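PDB 3OT6: enoyl-CoA hydratase/isomerase family protein from Pseudomonas syringae pv. tomato, which probably acts on acyl-CoA thioesters as a hydratase or isomerase of the crotonase-like family, though its particular substrate and reaction are not established. Local coordinates for residues 17-22 and 39-44; 35-40 and 84-89; 58-63 and 110-115; 67-72 and 78-83; 88-93 and 97-102. All blocks are in the same frame, centred on the assembly; numbering follows the deposited sequence.

Contact 1 of 5, residues 17-22 and 39-44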
# COMPACT_ATOMS: atom_id res chain seq x y z
N ALA A 17 2.26 9.68 -12.65
CA ALA A 17 2.26 10.54 -11.45
C ALA A 17 2.98 9.79 -10.32
O ALA A 17 2.50 8.74 -9.85
CB ALA A 17 0.84 10.92 -11.03
N THR A 18 4.15 10.29 -9.91
CA THR A 18 4.90 9.74 -8.80
C THR A 18 4.40 10.41 -7.54
O THR A 18 4.42 11.65 -7.45
CB THR A 18 6.39 9.97 -8.94
OG1 THR A 18 6.87 9.38 -10.15
CG2 THR A 18 7.13 9.30 -7.81
N LEU A 19 3.90 9.58 -6.60
CA LEU A 19 3.49 9.98 -5.23
C LEU A 19 4.57 9.54 -4.27
O LEU A 19 4.84 8.33 -4.10
CB LEU A 19 2.14 9.39 -4.87
CG LEU A 19 0.90 10.10 -5.52
CD1 LEU A 19 0.94 10.21 -7.05
CD2 LEU A 19 -0.40 9.50 -5.11
N THR A 20 5.29 10.52 -3.71
CA THR A 20 6.45 10.19 -2.88
C THR A 20 6.06 10.44 -1.45
O THR A 20 5.72 11.58 -1.10
CB THR A 20 7.67 11.00 -3.22
OG1 THR A 20 8.00 10.79 -4.60
CG2 THR A 20 8.83 10.53 -2.37
N LEU A 21 6.00 9.39 -0.63
CA LEU A 21 5.69 9.60 0.75
C LEU A 21 6.98 10.02 1.41
O LEU A 21 8.04 9.44 1.14
CB LEU A 21 5.19 8.30 1.38
CG LEU A 21 4.93 8.24 2.89
CD1 LEU A 21 3.97 9.34 3.45
CD2 LEU A 21 4.49 6.83 3.28
N ASN A 22 6.89 11.04 2.25
CA ASN A 22 8.04 11.51 3.00
C ASN A 22 7.64 12.09 4.38
O ASN A 22 7.36 13.30 4.53
CB ASN A 22 8.79 12.52 2.13
CG ASN A 22 9.98 13.11 2.83
OD1 ASN A 22 10.46 12.60 3.84
ND2 ASN A 22 10.46 14.22 2.30
N ALA A 39 -5.47 13.53 -1.48
CA ALA A 39 -5.40 14.74 -2.26
C ALA A 39 -4.54 14.44 -3.46
O ALA A 39 -4.85 14.85 -4.56
CB ALA A 39 -4.82 15.89 -1.46
N ALA A 40 -3.51 13.62 -3.28
CA ALA A 40 -2.62 13.31 -4.39
C ALA A 40 -3.32 12.43 -5.37
O ALA A 40 -2.96 12.42 -6.52
CB ALA A 40 -1.27 12.67 -3.93
N LEU A 41 -4.30 11.68 -4.93
CA LEU A 41 -4.90 10.68 -5.81
C LEU A 41 -6.01 11.33 -6.54
O LEU A 41 -6.30 10.94 -7.64
CB LEU A 41 -5.42 9.42 -5.05
CG LEU A 41 -4.39 8.34 -4.61
CD1 LEU A 41 -5.00 7.42 -3.55
CD2 LEU A 41 -3.80 7.54 -5.80
N ASP A 42 -6.64 12.32 -5.90
CA ASP A 42 -7.59 13.16 -6.56
C ASP A 42 -6.95 13.77 -7.81
O ASP A 42 -7.57 13.78 -8.88
CB ASP A 42 -8.08 14.25 -5.64
CG ASP A 42 -9.06 13.71 -4.59
OD1 ASP A 42 -9.65 12.63 -4.79
OD2 ASP A 42 -9.20 14.33 -3.52
N GLN A 43 -5.71 14.22 -7.66
CA GLN A 43 -5.02 14.95 -8.66
C GLN A 43 -4.67 13.96 -9.75
O GLN A 43 -4.86 14.26 -10.94
CB GLN A 43 -3.76 15.59 -8.08
CG GLN A 43 -2.99 16.44 -9.10
CD GLN A 43 -3.88 17.54 -9.73
OE1 GLN A 43 -4.66 18.22 -9.06
NE2 GLN A 43 -3.79 17.68 -11.05
N ALA A 44 -4.21 12.76 -9.35
CA ALA A 44 -3.83 11.69 -10.29
C ALA A 44 -5.02 11.25 -11.13
O ALA A 44 -4.84 10.89 -12.27
CB ALA A 44 -3.21 10.49 -9.55
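L19 reaches from strand 17-21 toward helix 39-44 and ends in a notch between A40 and L41. The strand and helix segments run almost exactly antiparallel (178°), and their axes approach to 9.7 Å. With CG set beside the backbone N (chi1 -77°) and chi2 at 55°, the CD1 methyl is folded back while CD2 lies farthest from CA, so CD2 does the touching. It presses on A40 CB at 3.5 Å, the shortest distance across the contact, and A40 CB also lies 3.7 Å from L19 CG, so the alanine methyl meets the branch point as well as the tip. L41 comes in differently: its CB does not point at the strand, but its CD2 reaches L19 CD2 at 4.0 Å, and the two side chains cross at about a right angle. Two residues earlier on the strand, A17 CB points at the helix in the same way and meets A44 CB methyl to methyl at 4.3 Å. A40 and A44, one helical turn apart, both turn their methyls to the strand. The contact is entirely apolar and buried. It joins the first two elements of the beta-alpha-beta unit formed by strand 16-21, helix 31-46 and strand 50-54; Y10 of strand 8-13 and V51 of strand 50-54 continue the apolar layer, and L41 also packs on L86 of helix 73-91.

Contact 2 of 5, residues 35-40 and 84-89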
# COMPACT_ATOMS: atom_id res chain seq x y z
N ILE A 35 -4.70 12.04 4.35
CA ILE A 35 -5.27 13.19 3.73
C ILE A 35 -4.38 13.63 2.53
O ILE A 35 -4.88 13.87 1.42
CB ILE A 35 -5.40 14.32 4.73
CG1 ILE A 35 -6.50 13.98 5.75
CG2 ILE A 35 -5.81 15.57 3.97
CD1 ILE A 35 -6.58 14.93 6.90
N ALA A 36 -3.08 13.68 2.75
CA ALA A 36 -2.18 14.01 1.66
C ALA A 36 -2.40 13.03 0.55
O ALA A 36 -2.54 13.47 -0.58
CB ALA A 36 -0.71 13.99 2.12
N PHE A 37 -2.47 11.72 0.85
CA PHE A 37 -2.62 10.64 -0.16
C PHE A 37 -3.91 10.80 -0.94
O PHE A 37 -3.91 10.70 -2.14
CB PHE A 37 -2.60 9.22 0.48
CG PHE A 37 -1.33 8.50 0.30
CD1 PHE A 37 -0.56 8.15 1.41
CD2 PHE A 37 -0.87 8.18 -0.99
CE1 PHE A 37 0.67 7.51 1.25
CE2 PHE A 37 0.33 7.55 -1.18
CZ PHE A 37 1.13 7.21 -0.05
N ASN A 38 -5.03 11.02 -0.25
CA ASN A 38 -6.27 11.26 -0.93
C ASN A 38 -6.21 12.48 -1.88
O ASN A 38 -6.80 12.42 -2.99
CB ASN A 38 -7.40 11.39 0.06
CG ASN A 38 -7.77 10.03 0.68
OD1 ASN A 38 -8.05 9.06 -0.05
ND2 ASN A 38 -7.75 9.95 2.02
N ALA A 39 -5.47 13.53 -1.48
CA ALA A 39 -5.40 14.74 -2.26
C ALA A 39 -4.54 14.44 -3.46
O ALA A 39 -4.85 14.85 -4.56
CB ALA A 39 -4.82 15.89 -1.46
N ALA A 40 -3.51 13.62 -3.28
CA ALA A 40 -2.62 13.31 -4.39
C ALA A 40 -3.32 12.43 -5.37
O ALA A 40 -2.96 12.42 -6.52
CB ALA A 40 -1.27 12.67 -3.93
N SER A 84 -7.64 1.93 5.96
CA SER A 84 -8.33 0.87 5.24
C SER A 84 -9.17 1.41 4.06
O SER A 84 -9.24 0.76 2.99
CB SER A 84 -9.26 0.14 6.18
OG SER A 84 -8.49 -0.44 7.20
N THR A 85 -9.87 2.56 4.29
CA THR A 85 -10.65 3.26 3.27
C THR A 85 -9.70 3.66 2.11
O THR A 85 -10.06 3.48 0.91
CB THR A 85 -11.34 4.54 3.86
OG1 THR A 85 -12.36 4.16 4.83
CG2 THR A 85 -11.94 5.41 2.78
N LEU A 86 -8.48 4.10 2.46
CA LEU A 86 -7.46 4.43 1.47
C LEU A 86 -7.04 3.17 0.73
O LEU A 86 -6.86 3.21 -0.49
CB LEU A 86 -6.23 5.16 2.06
CG LEU A 86 -4.99 5.32 1.16
CD1 LEU A 86 -5.28 6.29 -0.03
CD2 LEU A 86 -3.74 5.80 1.91
N ALA A 87 -6.87 2.04 1.43
CA ALA A 87 -6.54 0.79 0.72
C ALA A 87 -7.67 0.43 -0.30
O ALA A 87 -7.42 0.03 -1.43
CB ALA A 87 -6.27 -0.42 1.71
N ARG A 88 -8.91 0.53 0.14
CA ARG A 88 -10.03 0.27 -0.72
C ARG A 88 -10.04 1.27 -1.91
O ARG A 88 -10.40 0.94 -3.03
CB ARG A 88 -11.31 0.37 0.11
CG ARG A 88 -12.49 -0.25 -0.57
CD ARG A 88 -13.55 0.76 -0.69
NE ARG A 88 -14.83 0.24 -1.14
CZ ARG A 88 -15.32 0.49 -2.34
NH1 ARG A 88 -14.63 1.26 -3.18
NH2 ARG A 88 -16.49 -0.03 -2.71
N ARG A 89 -9.61 2.50 -1.70
CA ARG A 89 -9.69 3.45 -2.78
C ARG A 89 -8.63 3.10 -3.78
O ARG A 89 -8.87 3.14 -4.96
CB ARG A 89 -9.53 4.89 -2.29
CG ARG A 89 -9.33 5.85 -3.42
CD ARG A 89 -9.03 7.25 -2.94
NE ARG A 89 -9.10 8.14 -4.09
CZ ARG A 89 -8.92 9.44 -4.03
NH1 ARG A 89 -8.65 10.03 -2.89
NH2 ARG A 89 -9.03 10.13 -5.13
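R89 extends toward N38 because its CG is anti to the backbone N (chi1 168°) and the chain then runs straight from CG to NE, spanning the gap between helices 35-40 and 84-89. N38 has the other setting, with CG beside its backbone N, which swings the amide away from its own carbonyl. R89 NH1 comes in between the two separated oxygens, OD1 and O, and bridges them, so one nitrogen serves both acceptors. Its bond to N38 OD1 (3.1 Å) is the straighter, with an N-H...O angle of 157°, and that oxygen lies practically in the guanidinium plane. Its bond to N38 O (3.0 Å) is more bent: NH1 sits on a carbonyl lone pair, but the oxygen is tilted well out of the guanidinium plane. Amide and guanidinium planes are only 12° apart, so the two flat groups lie nearly coplanar, with N38 CB at the guanidinium edge. R89 CD also passes 3.5 Å from N38 OD1. Deeper in, L86 points at the first helix and its side chain crosses that of F37 at about a right angle; L86 CD2 is 3.9 Å from F37 CB and 4.0 Å from F37 CG. R89 NH2 has its strongest partner in D42, with a second salt bridge to E45; both probably stabilise the positive charge. The two helix segments run roughly parallel, their axes 10.8 Å apart. Helix 202-230 packs on the second helix through L217 and I224, while V8 of strand 8-13 packs against A36, F37 and A40.

Contact 3 of 5, residues 58-63 and 110-115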
# COMPACT_ATOMS: atom_id res chain seq x y z
N GLY A 58 15.52 3.36 1.29
CA GLY A 58 15.55 2.35 2.31
C GLY A 58 14.22 2.10 2.98
O GLY A 58 14.13 1.19 3.80
N ILE A 59 13.18 2.88 2.68
CA ILE A 59 11.90 2.66 3.35
C ILE A 59 10.62 3.10 2.56
O ILE A 59 10.47 4.30 2.20
CB ILE A 59 11.89 3.30 4.76
CG1 ILE A 59 10.60 2.99 5.48
CG2 ILE A 59 12.08 4.80 4.68
CD1 ILE A 59 10.81 2.14 6.68
N LEU A 60 9.70 2.15 2.34
CA LEU A 60 8.34 2.46 1.90
C LEU A 60 7.53 3.07 3.05
O LEU A 60 7.10 4.27 2.99
CB LEU A 60 7.61 1.26 1.28
CG LEU A 60 6.14 1.56 0.89
CD1 LEU A 60 6.08 2.74 -0.08
CD2 LEU A 60 5.41 0.30 0.30
N SER A 61 7.33 2.28 4.11
CA SER A 61 6.67 2.78 5.30
C SER A 61 6.75 1.72 6.38
O SER A 61 6.64 0.54 6.07
CB SER A 61 5.23 3.14 5.04
OG SER A 61 4.58 3.42 6.25
N GLY A 62 6.95 2.15 7.63
CA GLY A 62 7.06 1.24 8.77
C GLY A 62 5.67 1.04 9.36
O GLY A 62 5.54 0.37 10.38
N GLY A 63 4.64 1.62 8.75
CA GLY A 63 3.28 1.37 9.21
C GLY A 63 2.61 2.59 9.83
O GLY A 63 3.16 3.69 9.73
N ALA A 110 3.29 -2.48 4.54
CA ALA A 110 3.19 -3.62 3.64
C ALA A 110 1.74 -3.77 3.08
O ALA A 110 1.57 -4.35 1.99
CB ALA A 110 3.69 -4.92 4.30
N PHE A 111 0.73 -3.28 3.80
CA PHE A 111 -0.59 -3.21 3.21
C PHE A 111 -0.69 -2.35 1.97
O PHE A 111 -1.54 -2.57 1.11
CB PHE A 111 -1.65 -2.86 4.22
CG PHE A 111 -1.96 -4.02 5.14
CD1 PHE A 111 -2.39 -5.25 4.61
CD2 PHE A 111 -1.80 -3.91 6.50
CE1 PHE A 111 -2.69 -6.36 5.47
CE2 PHE A 111 -2.06 -4.98 7.34
CZ PHE A 111 -2.49 -6.21 6.85
N LEU A 112 0.18 -1.36 1.84
CA LEU A 112 0.12 -0.54 0.65
C LEU A 112 0.45 -1.39 -0.56
O LEU A 112 -0.15 -1.15 -1.62
CB LEU A 112 1.07 0.66 0.70
CG LEU A 112 0.86 1.68 1.80
CD1 LEU A 112 1.96 2.78 1.61
CD2 LEU A 112 -0.50 2.23 1.67
N LEU A 113 1.41 -2.33 -0.44
CA LEU A 113 1.76 -3.25 -1.56
C LEU A 113 0.63 -4.24 -1.96
O LEU A 113 0.60 -4.76 -3.10
CB LEU A 113 3.04 -4.04 -1.26
CG LEU A 113 4.32 -3.27 -0.85
CD1 LEU A 113 5.21 -4.20 -0.00
CD2 LEU A 113 5.02 -2.77 -2.12
N LEU A 114 -0.25 -4.52 -1.00
CA LEU A 114 -1.38 -5.37 -1.20
C LEU A 114 -2.59 -4.58 -1.76
O LEU A 114 -3.66 -5.15 -1.96
CB LEU A 114 -1.72 -6.07 0.13
CG LEU A 114 -0.58 -6.96 0.69
CD1 LEU A 114 -1.05 -7.90 1.81
CD2 LEU A 114 0.13 -7.79 -0.39
N SER A 115 -2.40 -3.29 -2.06
CA SER A 115 -3.51 -2.45 -2.45
C SER A 115 -3.33 -1.92 -3.88
O SER A 115 -4.00 -1.00 -4.27
CB SER A 115 -3.57 -1.25 -1.51
OG SER A 115 -3.81 -1.68 -0.19
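Directly after L60, which carries the contact with L113, S61 OG is gripped by two groups: it accepts a bond from G63 N at 3.1 Å, nearly straight at 164°, and donates to the carbonyl of N27. The first of these closes an ST turn, and together they fix the corner where the chain leaves strand 58-59. In crotonase-like enzymes equivalent segments flank the oxyanion hole, so this contact probably lies close to that site. In the residue before, L60 CG is anti to the backbone N (chi1 176°), which sends CD2 toward helix 110-113. That methyl lies 3.9 Å from both L113 CG and L113 CD2, and 4.4 Å from L112 CB, so a single methyl is received between two consecutive leucines. The side chains of L60 and L113 slide past each other in opposite directions, making the meeting lateral. At the end of the helix S115 OG donates to F111 O (2.8 Å), tying the last turn together. V99 and A105 complete the apolar surroundings of L60 and L113. The chemistry thus divides into buried leucine contacts, which have little directional preference, and local hydrogen bonds that set the backbone.

Contact 4 of 5, residues 67-72 and 78-83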
# COMPACT_ATOMS: atom_id res chain seq x y z
N LYS A 67 2.29 6.73 17.72
CA LYS A 67 1.92 7.84 18.54
C LYS A 67 0.41 8.13 18.44
O LYS A 67 -0.28 8.10 19.44
CB LYS A 67 2.81 9.04 18.19
CG LYS A 67 2.78 10.20 19.18
CD LYS A 67 1.68 11.24 18.79
CE LYS A 67 1.65 12.44 19.79
NZ LYS A 67 3.05 12.81 20.25
N VAL A 68 -0.13 8.31 17.23
CA VAL A 68 -1.59 8.44 17.04
C VAL A 68 -2.37 7.24 17.53
O VAL A 68 -3.41 7.41 18.18
CB VAL A 68 -2.01 8.78 15.58
CG1 VAL A 68 -3.56 8.77 15.42
CG2 VAL A 68 -1.46 10.08 15.19
N MSE A 69 -1.87 6.04 17.23
CA MSE A 69 -2.55 4.77 17.57
C MSE A 69 -2.79 4.58 19.06
O MSE A 69 -3.83 4.07 19.49
CB MSE A 69 -1.76 3.57 17.02
CG MSE A 69 -1.93 3.39 15.46
SE MSE A 69 -3.69 2.72 14.93
CE MSE A 69 -3.80 1.26 16.20
N THR A 70 -1.79 4.99 19.83
CA THR A 70 -1.80 4.81 21.27
C THR A 70 -2.36 6.03 21.99
O THR A 70 -2.46 6.02 23.20
CB THR A 70 -0.40 4.40 21.81
OG1 THR A 70 0.61 5.36 21.42
CG2 THR A 70 -0.03 2.98 21.32
N SER A 71 -2.75 7.06 21.27
CA SER A 71 -3.19 8.30 21.90
C SER A 71 -4.62 8.15 22.44
O SER A 71 -4.98 8.75 23.45
CB SER A 71 -3.10 9.47 20.91
OG SER A 71 -4.21 9.42 20.01
N SER A 72 -5.43 7.34 21.78
CA SER A 72 -6.73 7.04 22.27
C SER A 72 -7.37 6.00 21.38
O SER A 72 -7.01 5.83 20.22
CB SER A 72 -7.56 8.30 22.30
OG SER A 72 -8.29 8.46 21.10
N ASN A 78 -10.21 5.73 14.12
CA ASN A 78 -10.45 6.59 13.01
C ASN A 78 -9.25 6.49 12.08
O ASN A 78 -9.40 6.52 10.84
CB ASN A 78 -10.72 8.05 13.45
CG ASN A 78 -10.50 9.04 12.29
OD1 ASN A 78 -9.39 9.66 12.14
ND2 ASN A 78 -11.53 9.13 11.39
N LEU A 79 -8.07 6.31 12.66
CA LEU A 79 -6.89 6.16 11.86
C LEU A 79 -6.96 4.87 11.01
O LEU A 79 -6.67 4.90 9.81
CB LEU A 79 -5.58 6.23 12.69
CG LEU A 79 -4.24 6.04 11.95
CD1 LEU A 79 -3.99 7.07 10.85
CD2 LEU A 79 -3.01 6.05 12.88
N VAL A 80 -7.36 3.75 11.62
CA VAL A 80 -7.33 2.52 10.87
C VAL A 80 -8.45 2.55 9.87
O VAL A 80 -8.28 2.05 8.75
CB VAL A 80 -7.44 1.29 11.79
CG1 VAL A 80 -7.91 -0.03 10.98
CG2 VAL A 80 -6.16 1.18 12.58
N ALA A 81 -9.59 3.13 10.23
CA ALA A 81 -10.70 3.25 9.23
C ALA A 81 -10.29 4.06 7.99
O ALA A 81 -10.64 3.70 6.82
CB ALA A 81 -12.01 3.81 9.86
N GLN A 82 -9.49 5.11 8.20
CA GLN A 82 -9.09 5.99 7.09
C GLN A 82 -8.09 5.24 6.25
O GLN A 82 -8.09 5.31 5.03
CB GLN A 82 -8.40 7.23 7.60
CG GLN A 82 -9.16 8.34 8.23
CD GLN A 82 -8.07 9.43 8.74
OE1 GLN A 82 -7.64 9.37 9.92
NE2 GLN A 82 -7.57 10.35 7.81
N GLY A 83 -7.19 4.53 6.91
CA GLY A 83 -6.15 3.86 6.21
C GLY A 83 -6.69 2.68 5.39
O GLY A 83 -6.19 2.42 4.26
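M69 and L79 bring the two backbones nearest, their CA atoms 7.3 Å apart, where helices 67-71 and 78-83 meet at 131° with axes approaching to 10.5 Å. V68 and L79 direct their CB atoms at the opposite helix, whereas M69 and V80 start off to one side. L79 CD2 is the common meeting point: it touches V68 CG1 at 3.8 Å and M69 CG at 3.9 Å. The side chain of V68 slants over that of L79, while that of selenomethionine M69 crosses L79 at about a right angle. M69 does not stretch out; it bends at chi2 (-73°) and again at chi3 (-48°), and the first bend carries M69 SE alongside the second helix, 3.7 Å from V80 CG2. Within the first helix, V68 O accepts from S71 OG at 2.8 Å and from S71 N at 3.2 Å, both on the same face of its carbonyl plane. V80 also lies about 4 Å from a bound methylpentanediol, probably from the crystallisation liquor, and Y64 packs on both L79 and V80. The arrangement is a helix-turn-helix corner between helices 66-71 and 73-91: the segments meet at that wide angle, and S72 is the N-cap of the second helix, its OG bonded to A75 N, so one helix starts as soon as the other has ended.

Contact 5 of 5, residues 88-93 and 97-102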
# COMPACT_ATOMS: atom_id res chain seq x y z
N ARG A 88 -8.91 0.53 0.14
CA ARG A 88 -10.03 0.27 -0.72
C ARG A 88 -10.04 1.27 -1.91
O ARG A 88 -10.40 0.94 -3.03
CB ARG A 88 -11.31 0.37 0.11
CG ARG A 88 -12.49 -0.25 -0.57
CD ARG A 88 -13.55 0.76 -0.69
NE ARG A 88 -14.83 0.24 -1.14
CZ ARG A 88 -15.32 0.49 -2.34
NH1 ARG A 88 -14.63 1.26 -3.18
NH2 ARG A 88 -16.49 -0.03 -2.71
N ARG A 89 -9.61 2.50 -1.70
CA ARG A 89 -9.69 3.45 -2.78
C ARG A 89 -8.63 3.10 -3.78
O ARG A 89 -8.87 3.14 -4.96
CB ARG A 89 -9.53 4.89 -2.29
CG ARG A 89 -9.33 5.85 -3.42
CD ARG A 89 -9.03 7.25 -2.94
NE ARG A 89 -9.10 8.14 -4.09
CZ ARG A 89 -8.92 9.44 -4.03
NH1 ARG A 89 -8.65 10.03 -2.89
NH2 ARG A 89 -9.03 10.13 -5.13
N MSE A 90 -7.46 2.69 -3.30
CA MSE A 90 -6.37 2.34 -4.21
C MSE A 90 -6.73 1.16 -5.06
O MSE A 90 -6.35 1.10 -6.22
CB MSE A 90 -5.08 2.05 -3.44
CG MSE A 90 -4.43 3.28 -2.88
SE MSE A 90 -2.96 2.93 -1.61
CE MSE A 90 -1.57 2.16 -2.79
N LEU A 91 -7.43 0.21 -4.49
CA LEU A 91 -7.79 -1.01 -5.23
C LEU A 91 -8.94 -0.71 -6.19
O LEU A 91 -9.24 -1.51 -7.09
CB LEU A 91 -8.19 -2.11 -4.28
CG LEU A 91 -7.02 -2.73 -3.51
CD1 LEU A 91 -7.57 -3.42 -2.27
CD2 LEU A 91 -6.38 -3.73 -4.43
N SER A 92 -9.58 0.43 -6.01
CA SER A 92 -10.65 0.75 -6.96
C SER A 92 -10.26 1.96 -7.84
O SER A 92 -11.06 2.45 -8.60
CB SER A 92 -12.01 0.90 -6.31
OG SER A 92 -11.93 1.79 -5.29
N HIS A 93 -8.97 2.31 -7.83
CA HIS A 93 -8.53 3.45 -8.56
C HIS A 93 -8.72 3.27 -10.08
O HIS A 93 -8.35 2.24 -10.64
CB HIS A 93 -7.06 3.72 -8.22
CG HIS A 93 -6.57 5.06 -8.66
ND1 HIS A 93 -7.06 6.24 -8.12
CD2 HIS A 93 -5.67 5.42 -9.62
CE1 HIS A 93 -6.45 7.26 -8.69
NE2 HIS A 93 -5.61 6.80 -9.61
N ILE A 97 -2.14 1.47 -10.38
CA ILE A 97 -1.24 1.89 -9.33
C ILE A 97 -0.04 0.93 -9.18
O ILE A 97 -0.20 -0.31 -8.97
CB ILE A 97 -1.96 2.09 -8.01
CG1 ILE A 97 -3.09 3.12 -8.18
CG2 ILE A 97 -0.98 2.64 -6.93
CD1 ILE A 97 -3.88 3.38 -6.91
N ILE A 98 1.16 1.50 -9.34
CA ILE A 98 2.43 0.82 -9.12
C ILE A 98 2.92 1.25 -7.76
O ILE A 98 2.87 2.44 -7.38
CB ILE A 98 3.47 1.20 -10.18
CG1 ILE A 98 2.92 0.93 -11.58
CG2 ILE A 98 4.75 0.41 -10.02
CD1 ILE A 98 3.87 1.45 -12.77
N VAL A 99 3.35 0.28 -6.97
CA VAL A 99 4.02 0.63 -5.72
C VAL A 99 5.45 0.21 -5.92
O VAL A 99 5.74 -0.97 -6.28
CB VAL A 99 3.39 -0.04 -4.45
CG1 VAL A 99 4.24 0.28 -3.19
CG2 VAL A 99 1.98 0.45 -4.29
N ALA A 100 6.33 1.19 -5.75
CA ALA A 100 7.75 1.02 -5.95
C ALA A 100 8.38 1.10 -4.56
O ALA A 100 8.56 2.22 -4.01
CB ALA A 100 8.30 2.13 -6.83
N CYS A 101 8.73 -0.05 -3.99
CA CYS A 101 9.10 -0.05 -2.60
C CYS A 101 10.62 0.09 -2.46
O CYS A 101 11.34 -0.79 -2.90
CB CYS A 101 8.56 -1.31 -1.92
SG CYS A 101 9.38 -1.68 -0.37
N PRO A 102 11.12 1.22 -1.88
CA PRO A 102 12.59 1.42 -1.89
C PRO A 102 13.39 0.73 -0.75
O PRO A 102 14.59 0.95 -0.63
CB PRO A 102 12.77 2.96 -1.92
CG PRO A 102 11.46 3.55 -1.56
CD PRO A 102 10.44 2.42 -1.34
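Apolar packing carries most of this contact, and I97 CD1 is at its centre. I97 CG1 lies anti to the carbonyl carbon (chi1 -57°) and the chain is extended beyond it, so the CD1 methyl points into the angle between M90 and H93. It is 3.5 Å from H93 CB and 3.9 Å from M90 CB. The ring of H93 shares in this, its CD2 atom 3.7 Å from I97 CG1, and the isoleucine side chain crosses those of both H93 and M90 at about right angles. A second apolar touch is looser: the end of selenomethionine M90, turned by the bend at chi3 (69°), brings its CE to within 4.2 Å of V99 CG2. I97 and V99, two residues apart, thus present the same side of the strand to the helix end. Methyl-to-carbonyl contact is the next kind, with I97 CD1 lying 3.4 Å from M90 O. None of the hydrogen bonds links the two segments; within the helix segment S92 OG donates to R88 O (2.9 Å) and S92 N to R89 O, closing the last turn. V51 packs on H93 and I97. Helix 73-91 leads by a short loop into strand 97-100, which lies parallel beside strand 50-54 in the six-stranded sheet, at the end of a longer connection that also includes strand 58-59 and helix 66-71.

Overall arrangement
Helices 31-46 and 73-91 connect most of the set. Contacts 1 and 2 share A39 and A40 on the first helix, with centres 10 Å apart; contacts 2 and 5 share R88 and R89 on the second, also 10 Å apart. Contact 4 lies at the far end of that helix, its centre 21 Å from that of contact 5. Contact 5 is nested in the chain loop closed by contact 3, and V99 CG1 lies 3.3 Å from L113 CD2. Contact 3 probably lies close to the family's oxyanion hole. A40 of contacts 1 and 2 and V80 of contact 4 each lie about 4 Å from a bound methylpentanediol, probably from the crystallisation liquor.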